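Local coordinates for polyisoprenyl-teichoic acid--peptidoglycan teichoic acid transferase TagV (Bacillus subtilis, PDB 6UF3), which belongs to the LytR-CpsA-Psr family of bacterial transferases, with a fold in which helices surround a central mixed beta sheet, at residues R47-Q52 against E81-I86; S227-G232 against Y238-A243. All blocks are in the same frame, centred on the assembly; numbering follows the deposited sequence.

Contact 1 of 2, residues R47-Q52 against E81-I86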
# COMPACT_ATOMS: atom_id res chain seq x y z
N ARG A 47 3.30 -0.68 10.10
CA ARG A 47 3.80 0.68 10.32
C ARG A 47 4.87 0.73 11.40
O ARG A 47 5.72 1.62 11.39
CB ARG A 47 2.64 1.61 10.69
N ASP A 48 4.84 -0.22 12.33
CA ASP A 48 5.78 -0.26 13.45
C ASP A 48 6.99 -1.14 13.18
O ASP A 48 7.76 -1.41 14.11
CB ASP A 48 5.08 -0.73 14.72
CG ASP A 48 3.91 0.16 15.10
OD1 ASP A 48 4.15 1.33 15.44
OD2 ASP A 48 2.76 -0.32 15.07
N THR A 49 7.20 -1.59 11.94
CA THR A 49 8.33 -2.47 11.65
C THR A 49 9.65 -1.78 11.98
O THR A 49 9.93 -0.68 11.49
CB THR A 49 8.32 -2.93 10.19
OG1 THR A 49 7.05 -3.52 9.89
CG2 THR A 49 9.40 -3.99 9.96
N ARG A 50 10.46 -2.43 12.81
CA ARG A 50 11.73 -1.89 13.28
C ARG A 50 12.80 -2.07 12.20
O ARG A 50 13.18 -3.20 11.87
CB ARG A 50 12.13 -2.57 14.58
CG ARG A 50 13.39 -2.01 15.25
CD ARG A 50 13.45 -2.48 16.69
NE ARG A 50 14.74 -2.21 17.35
CZ ARG A 50 15.71 -3.10 17.48
NH1 ARG A 50 15.56 -4.33 17.00
NH2 ARG A 50 16.85 -2.78 18.09
N VAL A 51 13.29 -0.95 11.64
CA VAL A 51 14.19 -0.97 10.49
C VAL A 51 15.23 0.13 10.65
O VAL A 51 15.03 1.10 11.39
CB VAL A 51 13.46 -0.77 9.14
CG1 VAL A 51 12.40 -1.85 8.92
CG2 VAL A 51 12.85 0.63 9.08
N GLN A 52 16.33 -0.01 9.92
CA GLN A 52 17.28 1.08 9.76
C GLN A 52 16.80 2.00 8.65
O GLN A 52 16.52 1.55 7.54
CB GLN A 52 18.68 0.55 9.44
CG GLN A 52 19.78 1.60 9.54
CD GLN A 52 20.17 1.91 10.98
OE1 GLN A 52 20.23 1.01 11.83
NE2 GLN A 52 20.45 3.17 11.26
N GLU A 81 13.27 -0.00 -0.16
CA GLU A 81 14.24 -0.68 -1.02
C GLU A 81 15.29 -1.43 -0.20
O GLU A 81 15.62 -2.59 -0.49
CB GLU A 81 14.92 0.34 -1.95
CG GLU A 81 14.02 0.80 -3.10
CD GLU A 81 14.69 1.81 -4.01
OE1 GLU A 81 15.48 2.66 -3.53
OE2 GLU A 81 14.42 1.77 -5.24
N ASN A 82 15.84 -0.78 0.82
CA ASN A 82 16.86 -1.42 1.64
C ASN A 82 16.28 -2.59 2.42
O ASN A 82 16.94 -3.63 2.58
CB ASN A 82 17.47 -0.40 2.59
CG ASN A 82 18.36 0.60 1.88
OD1 ASN A 82 18.59 0.49 0.67
ND2 ASN A 82 18.88 1.58 2.62
N PHE A 83 15.07 -2.43 2.94
CA PHE A 83 14.44 -3.48 3.74
C PHE A 83 14.14 -4.72 2.90
O PHE A 83 14.39 -5.85 3.35
CB PHE A 83 13.16 -2.93 4.37
CG PHE A 83 12.45 -3.90 5.25
CD1 PHE A 83 13.05 -4.40 6.39
CD2 PHE A 83 11.16 -4.32 4.94
CE1 PHE A 83 12.38 -5.29 7.20
CE2 PHE A 83 10.50 -5.21 5.75
CZ PHE A 83 11.11 -5.70 6.88
N LEU A 84 13.60 -4.53 1.70
CA LEU A 84 13.20 -5.66 0.86
C LEU A 84 14.27 -6.08 -0.13
O LEU A 84 14.09 -7.10 -0.82
CB LEU A 84 11.91 -5.33 0.08
CG LEU A 84 10.68 -5.03 0.94
CD1 LEU A 84 9.45 -4.66 0.09
CD2 LEU A 84 10.39 -6.19 1.89
N GLN A 85 15.36 -5.32 -0.23
CA GLN A 85 16.46 -5.61 -1.15
C GLN A 85 15.94 -5.79 -2.57
O GLN A 85 16.33 -6.71 -3.29
CB GLN A 85 17.26 -6.83 -0.68
CG GLN A 85 18.12 -6.52 0.52
CD GLN A 85 19.24 -5.55 0.18
OE1 GLN A 85 20.19 -5.91 -0.52
NE2 GLN A 85 19.13 -4.33 0.68
N ILE A 86 15.04 -4.90 -2.96
CA ILE A 86 14.56 -4.81 -4.34
C ILE A 86 14.49 -3.35 -4.73
O ILE A 86 14.40 -2.46 -3.87
CB ILE A 86 13.18 -5.48 -4.53
CG1 ILE A 86 12.12 -4.85 -3.61
CG2 ILE A 86 13.27 -7.00 -4.38
CD1 ILE A 86 10.68 -5.00 -4.14
O HOH W 1 18.58 1.19 5.49

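Contact 2 of 2, residues S227-G232 against Y238-A243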
# COMPACT_ATOMS: atom_id res chain seq x y z
N SER A 227 7.67 -10.46 15.52
CA SER A 227 7.28 -10.52 16.92
C SER A 227 6.99 -9.13 17.46
O SER A 227 7.66 -8.17 17.08
CB SER A 227 8.37 -11.17 17.79
OG SER A 227 8.75 -12.43 17.26
N ASP A 228 5.99 -9.03 18.33
CA ASP A 228 5.81 -7.82 19.12
C ASP A 228 7.02 -7.62 20.03
O ASP A 228 7.53 -8.57 20.62
CB ASP A 228 4.53 -7.90 19.94
CG ASP A 228 3.27 -7.88 19.07
OD1 ASP A 228 3.36 -7.54 17.87
OD2 ASP A 228 2.18 -8.19 19.59
N LEU A 229 7.50 -6.38 20.12
CA LEU A 229 8.69 -6.08 20.89
C LEU A 229 8.46 -4.77 21.62
O LEU A 229 8.00 -3.81 21.02
CB LEU A 229 9.92 -5.99 19.98
CG LEU A 229 11.22 -5.49 20.61
CD1 LEU A 229 11.73 -6.51 21.63
CD2 LEU A 229 12.27 -5.21 19.56
N TYR A 230 8.74 -4.74 22.91
CA TYR A 230 8.50 -3.53 23.70
C TYR A 230 9.84 -3.06 24.25
O TYR A 230 10.43 -3.71 25.11
CB TYR A 230 7.50 -3.80 24.82
CG TYR A 230 6.13 -4.17 24.30
CD1 TYR A 230 5.82 -5.49 24.01
CD2 TYR A 230 5.17 -3.20 24.07
CE1 TYR A 230 4.57 -5.84 23.52
CE2 TYR A 230 3.92 -3.54 23.58
CZ TYR A 230 3.63 -4.86 23.30
OH TYR A 230 2.39 -5.20 22.81
N LEU A 231 10.32 -1.92 23.74
CA LEU A 231 11.64 -1.42 24.08
C LEU A 231 11.54 -0.25 25.05
O LEU A 231 10.64 0.59 24.94
CB LEU A 231 12.41 -0.99 22.83
CG LEU A 231 12.78 -2.16 21.89
CD1 LEU A 231 13.64 -1.68 20.73
CD2 LEU A 231 13.54 -3.23 22.70
N GLY A 232 12.48 -0.22 26.00
CA GLY A 232 12.54 0.83 26.99
C GLY A 232 11.66 0.54 28.18
O GLY A 232 10.83 -0.38 28.16
N TYR A 238 7.28 -2.05 18.98
CA TYR A 238 7.85 -2.27 17.66
C TYR A 238 7.39 -3.63 17.14
O TYR A 238 7.10 -4.54 17.91
CB TYR A 238 9.37 -2.26 17.68
CG TYR A 238 9.97 -0.93 18.00
CD1 TYR A 238 10.20 -0.54 19.31
CD2 TYR A 238 10.32 -0.05 16.98
CE1 TYR A 238 10.76 0.68 19.61
CE2 TYR A 238 10.88 1.17 17.26
CZ TYR A 238 11.10 1.53 18.57
OH TYR A 238 11.66 2.76 18.85
N PHE A 239 7.35 -3.75 15.82
CA PHE A 239 7.21 -5.05 15.18
C PHE A 239 8.57 -5.48 14.67
O PHE A 239 9.11 -4.87 13.73
CB PHE A 239 6.19 -4.99 14.04
CG PHE A 239 5.90 -6.34 13.43
CD1 PHE A 239 5.31 -7.33 14.18
CD2 PHE A 239 6.20 -6.60 12.10
CE1 PHE A 239 5.02 -8.58 13.63
CE2 PHE A 239 5.91 -7.85 11.54
CZ PHE A 239 5.32 -8.83 12.30
N GLU A 240 9.15 -6.51 15.28
CA GLU A 240 10.48 -6.95 14.90
C GLU A 240 10.37 -8.01 13.81
O GLU A 240 9.78 -9.07 14.06
CB GLU A 240 11.23 -7.50 16.10
CG GLU A 240 12.62 -8.03 15.76
CD GLU A 240 13.63 -6.96 15.41
OE1 GLU A 240 13.34 -5.75 15.60
OE2 GLU A 240 14.72 -7.34 14.95
N PRO A 241 10.90 -7.77 12.61
CA PRO A 241 10.76 -8.73 11.52
C PRO A 241 11.60 -9.98 11.75
O PRO A 241 12.75 -9.91 12.19
CB PRO A 241 11.25 -7.96 10.29
CG PRO A 241 12.16 -6.85 10.88
CD PRO A 241 11.50 -6.49 12.17
N ASP A 242 11.01 -11.13 11.43
CA ASP A 242 11.72 -12.39 11.45
C ASP A 242 12.75 -12.44 10.32
O ASP A 242 12.41 -12.24 9.14
CB ASP A 242 10.70 -13.53 11.33
CG ASP A 242 11.33 -14.90 11.43
OD1 ASP A 242 12.05 -15.30 10.50
OD2 ASP A 242 11.07 -15.59 12.45
N ALA A 243 14.00 -12.73 10.67
CA ALA A 243 15.10 -12.63 9.71
C ALA A 243 15.02 -13.69 8.61
O ALA A 243 15.23 -13.39 7.43
CB ALA A 243 16.44 -12.72 10.45

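Contact 1 of 2, residues R47-Q52 against E81-I86
Val51 and Phe83 bring the two backbones nearest each other, with 7.2 Å between their CA atoms, so the short strand 50-51 and the last turn of helix 72-84 stand too far apart for backbone bonding and meet through side chains. The ring of Phe83 does most of the bridging. With CG anti to the backbone N (chi1 -178°), the ring is carried out from the helix toward the strand, where two methyl groups meet it. Val51 CG1 rests 3.7 Å from Phe83 CD1, while farther round the same ring Phe83 CZ lies 3.9 Å from Thr49 CG2. The valine and threonine side chains both cross the phenylalanine at about a right angle. Valine, branched at CB, suits the extended strand and offers a compact apolar surface. Threonine serves two environments: its methyl joins the apolar contact, and its OG1 is hydrogen-bonded to the carbonyl oxygen of Pro46. Alternation along the extended chain sends Arg50, between them, away from the helix.

In the LytR-CpsA-Psr family fold this buried contact joins a small two-stranded sheet, 50-51 with 62-63, to a helix packed beside the C-terminal helix 243-257, whose Leu246 also touches Phe83. Toward solvent the interaction becomes polar. A water donates to Gln52 O, at 2.9 Å, and accepts from Asn82 ND2, linking the two segments. Gln85, the first residue to leave helical geometry, has positive phi, and its amide folds back on the helix: Gln85 NE2 donates to Asn82 O over 3.0 Å, almost straight at 172°. Two further carbonyl oxygens at this helix end, those of Phe83 and Gln85, are held by Arg250 and Gln254 of helix 243-257.

Contact 2 of 2, residues S227-G232 against Y238-A243
Leu229 faces Tyr238, and Ser227 faces Glu240, as the hydrogen-bonded pairs of an antiparallel beta hairpin formed by strands 226-231 and 236-241. Each pair exchanges two backbone bonds. Tyr238 N reaches Leu229 O at 2.8 Å and Leu229 N returns a bond to Tyr238 O; Ser227 N lies 2.9 Å from Glu240 O, with Glu240 N donating back to Ser227 O. Between them, Asp228 and Phe239 form a non-hydrogen-bonded pair. The segment axes approach to 4.8 Å but run 128° apart, a marked twist away from exact antiparallel.

Side-chain packing involves both faces. On that of Leu229, Tyr238 and Glu240, Leu231 crosses Tyr238 at about a right angle, its CD1 3.9 Å from Tyr238 CE1, so a branched aliphatic group packs obliquely against the ring. On the other face the Phe239 ring reaches back beside the partner strand, bringing its CE1 to 3.8 Å from Ser227 N. Two carboxylate oxygens add van der Waals contacts: Glu240 OE1 lies 4.1 Å from Leu229 CD2, and Asp228 OD1 stands at the ring edge, 4.2 Å from Phe239 CD1, with carboxylate and ring planes 67° apart.

The acidic groups find different partners. Glu240, long and bent at chi2 (71°), can lie alongside Leu229 and still bring OE1 into a salt bridge with Arg50 outside the hairpin, whereas Asp228 OD1 is hydrogen-bonded to the hydroxyl of Tyr237 in the facing strand. Asp242 suits the N-cap of helix 243-257, its short side chain placing OD1 to accept from Asn245 N and the Thr244 hydroxyl. Paired backbone bonds thus set the strand register, and the three carboxylates divide the remaining polar work: within the hairpin, across to Arg50, and at the next helix.

Contact 1 closes before contact 2 opens along the chain, yet their centres are only about 13 Å apart, on the same side of the molecule's centre. Residues 47-52 run between helix 72-84 and strand 236-241. Phe239 joins the two contacts through two probable backbone hydrogen bonds, Asp48 O to Phe239 N and Arg50 N to Phe239 O, both 2.9 Å; strand 236-241 therefore has strand 226-231 on one edge and residues 48-50 on the other. Helix 243-257 follows the hairpin directly and packs against the end of helix 72-84. The C-terminal part of the chain is in this way attached to earlier elements through both a strand and a helix.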